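Local coordinates for phosphatidylglycerol lysyltransferase C-terminal domain-containing protein (Bacteroides thetaiotaomicron, PDB 2HQY) that is of unknown function but binds coenzyme A and is probably a GNAT-type acyl- or aminoacyl-transferase, at residues A[30-35]-A[204-209]; A[119-124]-A[285-290]; A[123-128]-A[264-269]; A[216-221]-A[240-245]. All coordinates share one frame; numbering follows the deposited sequence.

Contact 1 of 4, residues A[30-35]-A[204-209]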
loop_
_atom_site.group_PDB
_atom_site.type_symbol
_atom_site.label_atom_id
_atom_site.label_comp_id
_atom_site.label_asym_id
_atom_site.label_seq_id
_atom_site.Cartn_x
_atom_site.Cartn_y
_atom_site.Cartn_z
ATOM N N SER A 30 -12.296 -4.692 -11.229
ATOM C CA SER A 30 -12.627 -3.269 -11.104
ATOM C C SER A 30 -11.353 -2.460 -10.851
ATOM O O SER A 30 -10.524 -2.824 -9.996
ATOM C CB SER A 30 -13.585 -3.034 -9.957
ATOM O OG SER A 30 -13.485 -1.680 -9.574
ATOM N N PHE A 31 -11.198 -1.386 -11.599
ATOM C CA PHE A 31 -10.049 -0.512 -11.430
ATOM C C PHE A 31 -9.962 0.030 -10.003
ATOM O O PHE A 31 -8.870 0.084 -9.438
ATOM C CB PHE A 31 -10.054 0.637 -12.445
ATOM C CG PHE A 31 -8.856 1.526 -12.322
ATOM C CD1 PHE A 31 -7.571 1.024 -12.617
ATOM C CD2 PHE A 31 -8.985 2.841 -11.901
ATOM C CE1 PHE A 31 -6.441 1.833 -12.504
ATOM C CE2 PHE A 31 -7.836 3.691 -11.795
ATOM C CZ PHE A 31 -6.576 3.184 -12.082
ATOM N N SER A 32 -11.104 0.426 -9.412
ATOM C CA SER A 32 -11.123 0.898 -8.047
ATOM C C SER A 32 -10.645 -0.192 -7.076
ATOM O O SER A 32 -9.857 0.098 -6.155
ATOM C CB SER A 32 -12.542 1.335 -7.606
ATOM O OG SER A 32 -12.460 1.874 -6.290
ATOM N N ASN A 33 -11.128 -1.415 -7.262
ATOM C CA ASN A 33 -10.717 -2.512 -6.358
ATOM C C ASN A 33 -9.214 -2.794 -6.495
ATOM O O ASN A 33 -8.517 -2.974 -5.491
ATOM C CB ASN A 33 -11.531 -3.766 -6.632
ATOM C CG ASN A 33 -12.885 -3.735 -5.959
ATOM O OD1 ASN A 33 -13.139 -2.921 -5.036
ATOM N ND2 ASN A 33 -13.750 -4.667 -6.369
ATOM N N LEU A 34 -8.705 -2.749 -7.722
ATOM C CA LEU A 34 -7.279 -2.982 -7.960
ATOM C C LEU A 34 -6.416 -1.939 -7.232
ATOM O O LEU A 34 -5.441 -2.304 -6.568
ATOM C CB LEU A 34 -6.970 -2.970 -9.466
ATOM C CG LEU A 34 -7.483 -4.220 -10.198
ATOM C CD1 LEU A 34 -7.594 -3.941 -11.694
ATOM C CD2 LEU A 34 -6.582 -5.434 -9.956
ATOM N N CYS A 35 -6.772 -0.651 -7.345
ATOM C CA CYS A 35 -5.971 0.388 -6.700
ATOM C C CYS A 35 -6.175 0.416 -5.184
ATOM O O CYS A 35 -5.199 0.616 -4.422
ATOM C CB CYS A 35 -6.361 1.757 -7.251
ATOM S SG CYS A 35 -5.827 2.020 -8.948
ATOM N N LEU A 204 -10.505 7.606 -9.695
ATOM C CA LEU A 204 -10.795 6.176 -9.911
ATOM C C LEU A 204 -11.939 5.922 -10.897
ATOM O O LEU A 204 -11.977 4.853 -11.518
ATOM C CB LEU A 204 -11.095 5.494 -8.597
ATOM C CG LEU A 204 -9.910 5.364 -7.651
ATOM C CD1 LEU A 204 -10.455 4.951 -6.260
ATOM C CD2 LEU A 204 -8.872 4.318 -8.202
ATOM N N GLY A 205 -12.854 6.886 -11.036
ATOM C CA GLY A 205 -14.032 6.698 -11.896
ATOM C C GLY A 205 -15.255 6.151 -11.170
ATOM O O GLY A 205 -16.190 5.612 -11.804
ATOM N N LEU A 206 -15.287 6.322 -9.845
ATOM C CA LEU A 206 -16.378 5.751 -9.054
ATOM C C LEU A 206 -17.628 6.619 -9.114
ATOM O O LEU A 206 -17.529 7.853 -9.354
ATOM C CB LEU A 206 -15.950 5.617 -7.605
ATOM C CG LEU A 206 -14.919 4.546 -7.262
ATOM C CD1 LEU A 206 -14.375 4.831 -5.852
ATOM C CD2 LEU A 206 -15.623 3.200 -7.292
ATOM N N THR A 207 -18.789 5.986 -8.928
ATOM C CA THR A 207 -20.020 6.727 -8.679
ATOM C C THR A 207 -20.623 6.183 -7.415
ATOM O O THR A 207 -20.339 5.024 -7.044
ATOM C CB THR A 207 -21.030 6.624 -9.828
ATOM O OG1 THR A 207 -21.178 5.253 -10.177
ATOM C CG2 THR A 207 -20.519 7.401 -11.057
ATOM N N GLY A 208 -21.445 6.986 -6.736
ATOM C CA GLY A 208 -22.006 6.477 -5.493
ATOM C C GLY A 208 -23.248 7.190 -5.084
ATOM O O GLY A 208 -23.679 8.141 -5.743
ATOM N N GLY A 209 -23.790 6.771 -3.951
ATOM C CA GLY A 209 -25.035 7.405 -3.439
ATOM C C GLY A 209 -24.990 7.448 -1.919
ATOM O O GLY A 209 -24.214 6.694 -1.265
#

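Contact 2 of 4, residues A[119-124]-A[285-290]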
loop_
_atom_site.group_PDB
_atom_site.type_symbol
_atom_site.label_atom_id
_atom_site.label_comp_id
_atom_site.label_asym_id
_atom_site.label_seq_id
_atom_site.Cartn_x
_atom_site.Cartn_y
_atom_site.Cartn_z
ATOM N N ALA A 119 -16.266 -19.105 -0.362
ATOM C CA ALA A 119 -16.184 -17.825 0.349
ATOM C C ALA A 119 -15.843 -16.677 -0.580
ATOM O O ALA A 119 -16.197 -15.544 -0.299
ATOM C CB ALA A 119 -15.155 -17.909 1.440
ATOM N N TYR A 120 -15.157 -16.987 -1.680
ATOM C CA TYR A 120 -14.692 -15.973 -2.628
ATOM C C TYR A 120 -15.479 -15.832 -3.921
ATOM O O TYR A 120 -15.100 -15.036 -4.787
ATOM C CB TYR A 120 -13.201 -16.182 -2.911
ATOM C CG TYR A 120 -12.424 -16.153 -1.622
ATOM C CD1 TYR A 120 -12.364 -14.996 -0.854
ATOM C CD2 TYR A 120 -11.794 -17.294 -1.150
ATOM C CE1 TYR A 120 -11.677 -14.976 0.352
ATOM C CE2 TYR A 120 -11.104 -17.279 0.033
ATOM C CZ TYR A 120 -11.052 -16.122 0.779
ATOM O OH TYR A 120 -10.353 -16.130 1.972
ATOM N N ALA A 121 -16.573 -16.566 -4.044
ATOM C CA ALA A 121 -17.440 -16.454 -5.219
ATOM C C ALA A 121 -18.123 -15.086 -5.212
ATOM O O ALA A 121 -18.429 -14.574 -4.139
ATOM C CB ALA A 121 -18.491 -17.572 -5.216
ATOM N N ASP A 122 -18.349 -14.510 -6.395
ATOM C CA ASP A 122 -19.066 -13.235 -6.530
ATOM C C ASP A 122 -20.543 -13.492 -6.765
ATOM O O ASP A 122 -20.930 -14.407 -7.511
ATOM C CB ASP A 122 -18.578 -12.414 -7.722
ATOM C CG ASP A 122 -17.236 -11.757 -7.504
ATOM O OD1 ASP A 122 -16.728 -11.682 -6.359
ATOM O OD2 ASP A 122 -16.696 -11.283 -8.519
ATOM N N TYR A 123 -21.363 -12.657 -6.149
ATOM C CA TYR A 123 -22.795 -12.668 -6.375
ATOM C C TYR A 123 -23.120 -11.695 -7.519
ATOM O O TYR A 123 -22.815 -10.495 -7.431
ATOM C CB TYR A 123 -23.505 -12.217 -5.098
ATOM C CG TYR A 123 -23.551 -13.282 -4.040
ATOM C CD1 TYR A 123 -24.717 -14.021 -3.830
ATOM C CD2 TYR A 123 -22.416 -13.567 -3.265
ATOM C CE1 TYR A 123 -24.773 -15.015 -2.863
ATOM C CE2 TYR A 123 -22.445 -14.550 -2.294
ATOM C CZ TYR A 123 -23.633 -15.277 -2.100
ATOM O OH TYR A 123 -23.668 -16.265 -1.156
ATOM N N ILE A 124 -23.742 -12.222 -8.569
ATOM C CA ILE A 124 -24.117 -11.445 -9.758
ATOM C C ILE A 124 -25.655 -11.424 -9.915
ATOM O O ILE A 124 -26.323 -12.455 -9.813
ATOM C CB ILE A 124 -23.378 -11.981 -11.025
ATOM C CG1 ILE A 124 -21.854 -11.828 -10.797
ATOM C CG2 ILE A 124 -23.881 -11.271 -12.314
ATOM C CD1 ILE A 124 -20.993 -11.818 -12.034
ATOM N N VAL A 285 -28.522 -14.146 -10.240
ATOM C CA VAL A 285 -28.638 -14.987 -11.438
ATOM C C VAL A 285 -27.434 -15.919 -11.547
ATOM O O VAL A 285 -27.520 -16.990 -12.135
ATOM C CB VAL A 285 -28.791 -14.163 -12.757
ATOM C CG1 VAL A 285 -30.188 -13.583 -12.857
ATOM C CG2 VAL A 285 -27.758 -13.064 -12.851
ATOM N N THR A 286 -26.308 -15.513 -10.958
ATOM C CA THR A 286 -25.071 -16.273 -11.075
ATOM C C THR A 286 -24.290 -16.152 -9.785
ATOM O O THR A 286 -24.201 -15.064 -9.207
ATOM C CB THR A 286 -24.174 -15.712 -12.202
ATOM O OG1 THR A 286 -24.816 -15.917 -13.458
ATOM C CG2 THR A 286 -22.801 -16.406 -12.229
ATOM N N ILE A 287 -23.746 -17.274 -9.326
ATOM C CA ILE A 287 -22.730 -17.230 -8.288
ATOM C C ILE A 287 -21.422 -17.597 -8.984
ATOM O O ILE A 287 -21.236 -18.740 -9.442
ATOM C CB ILE A 287 -23.100 -18.136 -7.100
ATOM C CG1 ILE A 287 -24.325 -17.536 -6.386
ATOM C CG2 ILE A 287 -21.922 -18.249 -6.129
ATOM C CD1 ILE A 287 -24.975 -18.487 -5.465
ATOM N N LEU A 288 -20.568 -16.593 -9.143
ATOM C CA LEU A 288 -19.398 -16.695 -9.995
ATOM C C LEU A 288 -18.249 -17.288 -9.190
ATOM O O LEU A 288 -17.616 -16.597 -8.419
ATOM C CB LEU A 288 -19.032 -15.304 -10.542
ATOM C CG LEU A 288 -17.894 -15.214 -11.570
ATOM C CD1 LEU A 288 -18.255 -15.863 -12.922
ATOM C CD2 LEU A 288 -17.473 -13.753 -11.745
ATOM N N GLU A 289 -17.999 -18.582 -9.349
ATOM C CA GLU A 289 -16.901 -19.238 -8.630
ATOM C C GLU A 289 -15.549 -18.792 -9.152
ATOM O O GLU A 289 -15.414 -18.440 -10.323
ATOM C CB GLU A 289 -17.033 -20.765 -8.752
ATOM C CG GLU A 289 -18.437 -21.226 -8.499
ATOM C CD GLU A 289 -18.702 -22.613 -9.054
ATOM O OE1 GLU A 289 -18.249 -22.931 -10.191
ATOM O OE2 GLU A 289 -19.369 -23.384 -8.339
ATOM N N LYS A 290 -14.548 -18.799 -8.280
ATOM C CA LYS A 290 -13.215 -18.369 -8.665
ATOM C C LYS A 290 -12.237 -19.445 -8.273
ATOM O O LYS A 290 -12.168 -19.836 -7.095
ATOM C CB LYS A 290 -12.841 -17.070 -7.982
ATOM C CG LYS A 290 -13.810 -15.940 -8.266
ATOM C CD LYS A 290 -13.380 -14.674 -7.554
ATOM C CE LYS A 290 -14.447 -13.625 -7.713
ATOM N NZ LYS A 290 -14.141 -12.424 -6.863
#

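Contact 3 of 4, residues A[123-128]-A[264-269]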
loop_
_atom_site.group_PDB
_atom_site.type_symbol
_atom_site.label_atom_id
_atom_site.label_comp_id
_atom_site.label_asym_id
_atom_site.label_seq_id
_atom_site.Cartn_x
_atom_site.Cartn_y
_atom_site.Cartn_z
ATOM N N TYR A 123 -21.363 -12.657 -6.149
ATOM C CA TYR A 123 -22.795 -12.668 -6.375
ATOM C C TYR A 123 -23.120 -11.695 -7.519
ATOM O O TYR A 123 -22.815 -10.495 -7.431
ATOM C CB TYR A 123 -23.505 -12.217 -5.098
ATOM C CG TYR A 123 -23.551 -13.282 -4.040
ATOM C CD1 TYR A 123 -24.717 -14.021 -3.830
ATOM C CD2 TYR A 123 -22.416 -13.567 -3.265
ATOM C CE1 TYR A 123 -24.773 -15.015 -2.863
ATOM C CE2 TYR A 123 -22.445 -14.550 -2.294
ATOM C CZ TYR A 123 -23.633 -15.277 -2.100
ATOM O OH TYR A 123 -23.668 -16.265 -1.156
ATOM N N ILE A 124 -23.742 -12.222 -8.569
ATOM C CA ILE A 124 -24.117 -11.445 -9.758
ATOM C C ILE A 124 -25.655 -11.424 -9.915
ATOM O O ILE A 124 -26.323 -12.455 -9.813
ATOM C CB ILE A 124 -23.378 -11.981 -11.025
ATOM C CG1 ILE A 124 -21.854 -11.828 -10.797
ATOM C CG2 ILE A 124 -23.881 -11.271 -12.314
ATOM C CD1 ILE A 124 -20.993 -11.818 -12.034
ATOM N N TYR A 125 -26.188 -10.227 -10.095
ATOM C CA TYR A 125 -27.626 -9.971 -10.170
ATOM C C TYR A 125 -27.950 -9.235 -11.468
ATOM O O TYR A 125 -27.070 -8.611 -12.065
ATOM C CB TYR A 125 -28.018 -9.061 -9.004
ATOM C CG TYR A 125 -27.647 -9.593 -7.636
ATOM C CD1 TYR A 125 -28.537 -10.390 -6.900
ATOM C CD2 TYR A 125 -26.409 -9.282 -7.075
ATOM C CE1 TYR A 125 -28.184 -10.867 -5.633
ATOM C CE2 TYR A 125 -26.040 -9.753 -5.838
ATOM C CZ TYR A 125 -26.918 -10.522 -5.121
ATOM O OH TYR A 125 -26.505 -10.928 -3.892
ATOM N N LEU A 126 -29.200 -9.317 -11.909
ATOM C CA LEU A 126 -29.680 -8.480 -13.013
ATOM C C LEU A 126 -29.930 -7.086 -12.471
ATOM O O LEU A 126 -30.609 -6.925 -11.457
ATOM C CB LEU A 126 -30.988 -9.011 -13.585
ATOM C CG LEU A 126 -30.914 -10.376 -14.296
ATOM C CD1 LEU A 126 -32.296 -10.919 -14.680
ATOM C CD2 LEU A 126 -29.975 -10.297 -15.512
ATOM N N ARG A 127 -29.400 -6.073 -13.145
ATOM C CA ARG A 127 -29.716 -4.683 -12.786
ATOM C C ARG A 127 -31.226 -4.452 -12.807
ATOM O O ARG A 127 -31.761 -3.763 -11.943
ATOM C CB ARG A 127 -29.008 -3.710 -13.734
ATOM C CG ARG A 127 -29.063 -2.232 -13.306
ATOM C CD ARG A 127 -29.082 -1.296 -14.519
ATOM N NE ARG A 127 -30.456 -1.143 -14.946
ATOM C CZ ARG A 127 -31.262 -0.151 -14.575
ATOM N NH1 ARG A 127 -30.837 0.841 -13.794
ATOM N NH2 ARG A 127 -32.497 -0.144 -15.021
ATOM N N SER A 128 -31.900 -5.028 -13.801
ATOM C CA SER A 128 -33.356 -4.986 -13.898
ATOM C C SER A 128 -34.087 -5.495 -12.637
ATOM O O SER A 128 -35.074 -4.871 -12.218
ATOM C CB SER A 128 -33.857 -5.663 -15.194
ATOM O OG SER A 128 -33.502 -7.029 -15.273
ATOM N N ILE A 264 -25.155 -6.705 -12.145
ATOM C CA ILE A 264 -24.583 -5.975 -11.003
ATOM C C ILE A 264 -23.830 -7.011 -10.168
ATOM O O ILE A 264 -24.404 -8.017 -9.760
ATOM C CB ILE A 264 -25.645 -5.272 -10.124
ATOM C CG1 ILE A 264 -26.414 -4.194 -10.901
ATOM C CG2 ILE A 264 -24.931 -4.634 -8.894
ATOM C CD1 ILE A 264 -27.564 -3.559 -10.080
ATOM N N ASN A 265 -22.533 -6.793 -9.966
ATOM C CA ASN A 265 -21.717 -7.686 -9.153
ATOM C C ASN A 265 -21.570 -7.057 -7.747
ATOM O O ASN A 265 -20.945 -5.984 -7.584
ATOM C CB ASN A 265 -20.346 -7.887 -9.831
ATOM C CG ASN A 265 -19.438 -8.873 -9.082
ATOM O OD1 ASN A 265 -19.499 -8.998 -7.853
ATOM N ND2 ASN A 265 -18.571 -9.564 -9.832
ATOM N N ARG A 266 -22.157 -7.703 -6.742
ATOM C CA ARG A 266 -22.084 -7.206 -5.343
ATOM C C ARG A 266 -21.078 -7.984 -4.487
ATOM O O ARG A 266 -21.157 -7.980 -3.255
ATOM C CB ARG A 266 -23.484 -7.172 -4.697
ATOM C CG ARG A 266 -24.440 -6.231 -5.445
ATOM C CD ARG A 266 -25.871 -6.223 -4.909
ATOM N NE ARG A 266 -25.894 -5.922 -3.481
ATOM C CZ ARG A 266 -25.869 -4.713 -2.936
ATOM N NH1 ARG A 266 -25.852 -3.608 -3.679
ATOM N NH2 ARG A 266 -25.868 -4.633 -1.613
ATOM N N GLU A 267 -20.137 -8.654 -5.147
ATOM C CA GLU A 267 -18.944 -9.219 -4.492
ATOM C C GLU A 267 -19.243 -10.444 -3.615
ATOM O O GLU A 267 -20.231 -11.150 -3.840
ATOM C CB GLU A 267 -18.093 -8.112 -3.793
ATOM C CG GLU A 267 -17.983 -6.867 -4.705
ATOM C CD GLU A 267 -16.806 -5.933 -4.404
ATOM O OE1 GLU A 267 -16.312 -5.897 -3.260
ATOM O OE2 GLU A 267 -16.361 -5.234 -5.351
ATOM N N GLU A 268 -18.389 -10.704 -2.634
ATOM C CA GLU A 268 -18.342 -12.034 -2.005
ATOM C C GLU A 268 -18.998 -12.059 -0.636
ATOM O O GLU A 268 -19.193 -11.007 -0.026
ATOM C CB GLU A 268 -16.883 -12.468 -1.881
ATOM C CG GLU A 268 -16.135 -12.424 -3.188
ATOM C CD GLU A 268 -15.058 -11.385 -3.230
ATOM O OE1 GLU A 268 -15.286 -10.254 -2.717
ATOM O OE2 GLU A 268 -13.981 -11.712 -3.793
ATOM N N ASP A 269 -19.332 -13.258 -0.143
ATOM C CA ASP A 269 -19.828 -13.377 1.230
ATOM C C ASP A 269 -18.740 -13.680 2.261
ATOM O O ASP A 269 -19.010 -13.631 3.467
ATOM C CB ASP A 269 -21.017 -14.356 1.356
ATOM C CG ASP A 269 -20.676 -15.800 0.982
ATOM O OD1 ASP A 269 -19.576 -16.303 1.331
ATOM O OD2 ASP A 269 -21.562 -16.460 0.376
HETATM O O HOH W 1 -26.421 -8.514 -2.456
#

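Contact 4 of 4, residues A[216-221]-A[240-245]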
loop_
_atom_site.group_PDB
_atom_site.type_symbol
_atom_site.label_atom_id
_atom_site.label_comp_id
_atom_site.label_asym_id
_atom_site.label_seq_id
_atom_site.Cartn_x
_atom_site.Cartn_y
_atom_site.Cartn_z
ATOM N N LYS A 216 -29.333 13.668 8.820
ATOM C CA LYS A 216 -28.002 13.053 8.901
ATOM C C LYS A 216 -27.839 11.889 7.934
ATOM O O LYS A 216 -28.807 11.206 7.572
ATOM C CB LYS A 216 -27.654 12.608 10.323
ATOM C CG LYS A 216 -28.491 11.432 10.885
ATOM C CD LYS A 216 -27.748 10.773 12.085
ATOM C CE LYS A 216 -28.710 10.040 13.055
ATOM N NZ LYS A 216 -29.191 8.696 12.553
ATOM N N ILE A 217 -26.592 11.669 7.538
ATOM C CA ILE A 217 -26.272 10.528 6.707
ATOM C C ILE A 217 -26.531 9.225 7.464
ATOM O O ILE A 217 -26.137 9.077 8.645
ATOM C CB ILE A 217 -24.821 10.571 6.186
ATOM C CG1 ILE A 217 -24.561 9.367 5.275
ATOM C CG2 ILE A 217 -23.797 10.627 7.354
ATOM C CD1 ILE A 217 -23.156 9.406 4.591
ATOM N N VAL A 218 -27.215 8.300 6.806
ATOM C CA VAL A 218 -27.466 6.989 7.399
ATOM C C VAL A 218 -26.988 5.805 6.541
ATOM O O VAL A 218 -27.048 4.669 6.979
ATOM C CB VAL A 218 -28.976 6.764 7.769
ATOM C CG1 VAL A 218 -29.433 7.762 8.834
ATOM C CG2 VAL A 218 -29.883 6.752 6.516
ATOM N N ALA A 219 -26.554 6.064 5.310
ATOM C CA ALA A 219 -25.988 4.998 4.466
ATOM C C ALA A 219 -25.214 5.622 3.320
ATOM O O ALA A 219 -25.513 6.755 2.937
ATOM C CB ALA A 219 -27.091 4.097 3.903
ATOM N N PHE A 220 -24.218 4.899 2.796
ATOM C CA PHE A 220 -23.629 5.266 1.494
ATOM C C PHE A 220 -23.178 4.006 0.763
ATOM O O PHE A 220 -23.034 2.922 1.376
ATOM C CB PHE A 220 -22.485 6.289 1.645
ATOM C CG PHE A 220 -21.225 5.708 2.236
ATOM C CD1 PHE A 220 -20.235 5.169 1.399
ATOM C CD2 PHE A 220 -21.039 5.700 3.629
ATOM C CE1 PHE A 220 -19.063 4.598 1.936
ATOM C CE2 PHE A 220 -19.860 5.150 4.176
ATOM C CZ PHE A 220 -18.879 4.587 3.309
ATOM N N THR A 221 -22.950 4.148 -0.533
ATOM C CA THR A 221 -22.558 3.015 -1.388
ATOM C C THR A 221 -21.814 3.577 -2.558
ATOM O O THR A 221 -22.076 4.726 -2.944
ATOM C CB THR A 221 -23.820 2.192 -1.843
ATOM O OG1 THR A 221 -23.416 1.003 -2.521
ATOM C CG2 THR A 221 -24.762 3.005 -2.739
ATOM N N THR A 240 -26.780 1.117 11.653
ATOM C CA THR A 240 -27.569 -0.094 11.918
ATOM C C THR A 240 -28.877 0.172 12.676
ATOM O O THR A 240 -29.839 -0.619 12.585
ATOM C CB THR A 240 -26.701 -1.198 12.587
ATOM O OG1 THR A 240 -27.368 -2.464 12.491
ATOM C CG2 THR A 240 -26.337 -0.852 14.035
ATOM N N SER A 241 -28.932 1.298 13.385
ATOM C CA SER A 241 -30.150 1.670 14.102
ATOM C C SER A 241 -31.263 2.189 13.188
ATOM O O SER A 241 -32.344 2.541 13.666
ATOM C CB SER A 241 -29.839 2.680 15.210
ATOM O OG SER A 241 -29.262 3.862 14.683
ATOM N N ILE A 242 -30.995 2.254 11.879
ATOM C CA ILE A 242 -32.002 2.660 10.895
ATOM C C ILE A 242 -32.470 1.450 10.084
ATOM O O ILE A 242 -31.748 0.941 9.220
ATOM C CB ILE A 242 -31.489 3.781 9.953
ATOM C CG1 ILE A 242 -30.787 4.901 10.745
ATOM C CG2 ILE A 242 -32.629 4.330 9.059
ATOM C CD1 ILE A 242 -31.681 5.670 11.707
ATOM N N ASP A 243 -33.686 0.996 10.380
ATOM C CA ASP A 243 -34.306 -0.154 9.724
ATOM C C ASP A 243 -34.631 0.150 8.252
ATOM O O ASP A 243 -35.344 1.100 7.965
ATOM C CB ASP A 243 -35.592 -0.510 10.480
ATOM C CG ASP A 243 -36.071 -1.927 10.217
ATOM O OD1 ASP A 243 -35.947 -2.773 11.134
ATOM O OD2 ASP A 243 -36.580 -2.200 9.102
ATOM N N GLY A 244 -34.114 -0.667 7.331
ATOM C CA GLY A 244 -34.450 -0.530 5.900
ATOM C C GLY A 244 -33.463 0.305 5.103
ATOM O O GLY A 244 -33.600 0.472 3.876
ATOM N N ALA A 245 -32.474 0.864 5.788
ATOM C CA ALA A 245 -31.516 1.706 5.094
ATOM C C ALA A 245 -30.686 0.933 4.066
ATOM O O ALA A 245 -30.452 1.446 2.987
ATOM C CB ALA A 245 -30.608 2.452 6.072
#

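Contact 1 of 4, residues A[30-35]-A[204-209]
Leu-204 and Leu-206, at the point where a helix gives way to strand 207-213, pack against Phe-31, Ser-32 and Cys-35 on the first turn of helix 31-36. Leu-204 does most of the work. With CG anti to the carbonyl carbon (chi1 -69°), its two methyls come against the helix. Leu-204 CD1 comes to 3.7 Å from Ser-32 OG, while Leu-204 CD2 enters the notch between Phe-31 and Cys-35, lying 3.7 Å from Cys-35 CB and 3.8 Å from Phe-31 CE2. The leucine and phenylalanine side chains cross at about a right angle. Within the helix, Cys-35 SG sits 3.4 Å above the plane of the Phe-31 ring, near its rim. The ring's edge receives Leu-204 O, in plane and 3.6 Å from Phe-31 CD2.

Leu-206 straddles the hydroxyl of Ser-32: its CD1 and CD2 are each 3.6 Å from Ser-32 OG. Between the two leucines, Gly-205 adopts positive phi (92°) in a Schellman motif that ends the preceding helix. The other helix starts with Ser-30 as N-cap, whose OG accepts a weak bond from Asn-33 N. Tyr-196 and Ala-197 of helix 185-199 also pack here.

The chemistry is thus almost wholly apolar. Leu-204 O is buried with no polar partner in the model; the C-H edge of Phe-31, in whose plane it lies, can offer at most a weak electrostatic complement.

Contact 2 of 4, residues A[119-124]-A[285-290]
Strands 122-124 and 286-288 form an antiparallel ladder, their axes 4.8 Å apart and their directions 155° apart, with a classic beta bulge where Val-285 and Thr-286 both face Ile-124. Asp-122 and Leu-288 exchange two backbone bonds, as do Ile-124 and Thr-286; at the bulge Val-285 N adds a weak bond to Ile-124 O.

On the face carrying Asp-122, Ile-124, Thr-286 and Leu-288, the aliphatic bumps are Ile-124 and Leu-288. Ile-124 CD1 leans diagonally along the ladder to Leu-288 CD2, 4.0 Å away, and its CB rests against Thr-286 CB. On the face of Tyr-123 and Ile-287, Ile-287 CG2 packs 3.6 Å from Ala-121 CB, just before the strand. The other arm of Ile-287 ends obliquely by the Tyr-123 ring, and Leu-280 of helix 273-281 packs on both residues.

Beyond the ladder, Lys-290 reaches across with its chain extended beyond CG, its CD touching Tyr-120 O at 3.3 Å. Its ammonium pairs with Glu-268, while Asp-122 OD2 accepts from Asn-265 ND2 and Cys-27 N, which should restrain the carboxylate's rotation. Lys-290 NZ meets Asp-122 OD1 at 2.7 Å in a salt bridge, approaching 45° out of the carboxylate plane.

Contact 3 of 4, residues A[123-128]-A[264-269]
Tyr-123 and Tyr-125 lie along an antiparallel beta ladder and place their rings beside the chain that leaves strand 263-265. The ladder pairs Tyr-125 with Ile-264 through two backbone bonds and sets Ile-124 opposite Asn-265 in a non-hydrogen-bonded pair. Past the pair, Tyr-123 N donates to Glu-267 O and Tyr-123 O accepts from Arg-266 N. An Asx turn, with Glu-267 N donating to Asn-265 OD1 at 2.8 Å, bends the chain here, and Glu-267 takes positive phi (72°).

The Tyr-123 ring presents its edge to this bend: Glu-267 O lies in the ring plane, 3.3 Å from Tyr-123 CD2. Further along, its plane stands 60° from the Asp-269 carboxylate. Asp-269 can reach the hydroxyl because its CG sits between its backbone N and carbonyl carbon (chi1 63°). Its OD2 forms salt bridges with Arg-118 and Arg-276, and the hydroxyl has a second partner in Arg-118 NH2.

Tyr-125 meets Arg-266 differently. The side chains cross at about a right angle, with Arg-266 CD 3.7 Å from Tyr-125 CE2, at a slant to the ring. A water then joins them, donating to Tyr-125 OH and accepting from Arg-266 NE at the guanidinium edge. Tyr-125 OH is also bonded to Lys-279 O, and the guanidinium pairs with Glu-236. Arg-127, where helix 127-132 begins, lies over the end of Ile-264, its CA 3.6 Å from Ile-264 CD1.

At the opposite end, Tyr-123 OH donates a hydrogen bond to the anti lone pair of Asp-269 OD2, 2.6 Å away.

Contact 4 of 4, residues A[216-221]-A[240-245]
The turn that leads into helix 245-256, the helix whose second residue is the coenzyme A-binding Tyr-246, packs on the start of strand 216-227. Val-218 and Ile-242 make the closest approach, with Val-218 CG1 3.7 Å from Ile-242 CG1 and the two side chains crossing at about a right angle. In Ile-242, chi1 (-46°) sets CG1 against the valine, and chi2 (-64°) turns CD1 to Lys-216. There Ile-242 CD1 and Lys-216 NZ reach toward each other tip to tip, 4.0 Å apart; the ammonium has a long, weak ion pair with Asp-239.

A classic beta bulge places both Val-218 and Ala-219 opposite Leu-211 of strand 207-213. Both residues consequently direct their CB atoms toward the turn: Val-218 CG2 is 4.4 Å from Ala-245 CB, and Ala-219 CB is also 4.4 Å from that methyl. The turn itself is type II, from Ile-242 to Ala-245, with Gly-244 at positive phi (95°) and at the N-cap position of the helix. The order strand 230-238, turn, helix 245-256, with Ala-238 and Tyr-246 in the coenzyme A pocket, is consistent with the pyrophosphate-binding part of the GNAT fold.

Ile-249 of the same helix continues the packing over Ala-219 and Thr-221. The side chain of Ala-245 lies about 9 Å from the bound coenzyme A, and that of Ala-219 about 9 Å from the cofactor-binding Trp-175.

In the fold
From the N terminus, helix 31-36 opens contact 1, which closes 169 residues later at the start of strand 207-213. Before that, strand 122-126 opens contacts 2 and 3, so both cross contact 1. Contact 4 follows contact 1 in series, spans only 19 residues, and nests inside the loops of contacts 2 and 3. Contact 3 closes next at strand 263-265 and contact 2 last at strand 286-295, placing strand 122-126 between these two partners. Bonds join the contacts: Asn-33 ND2 to Glu-267 OE2 for 1 and 3, Gly-209 N to Thr-221 O for 1 and 4. Contact 4 flanks the coenzyme A region.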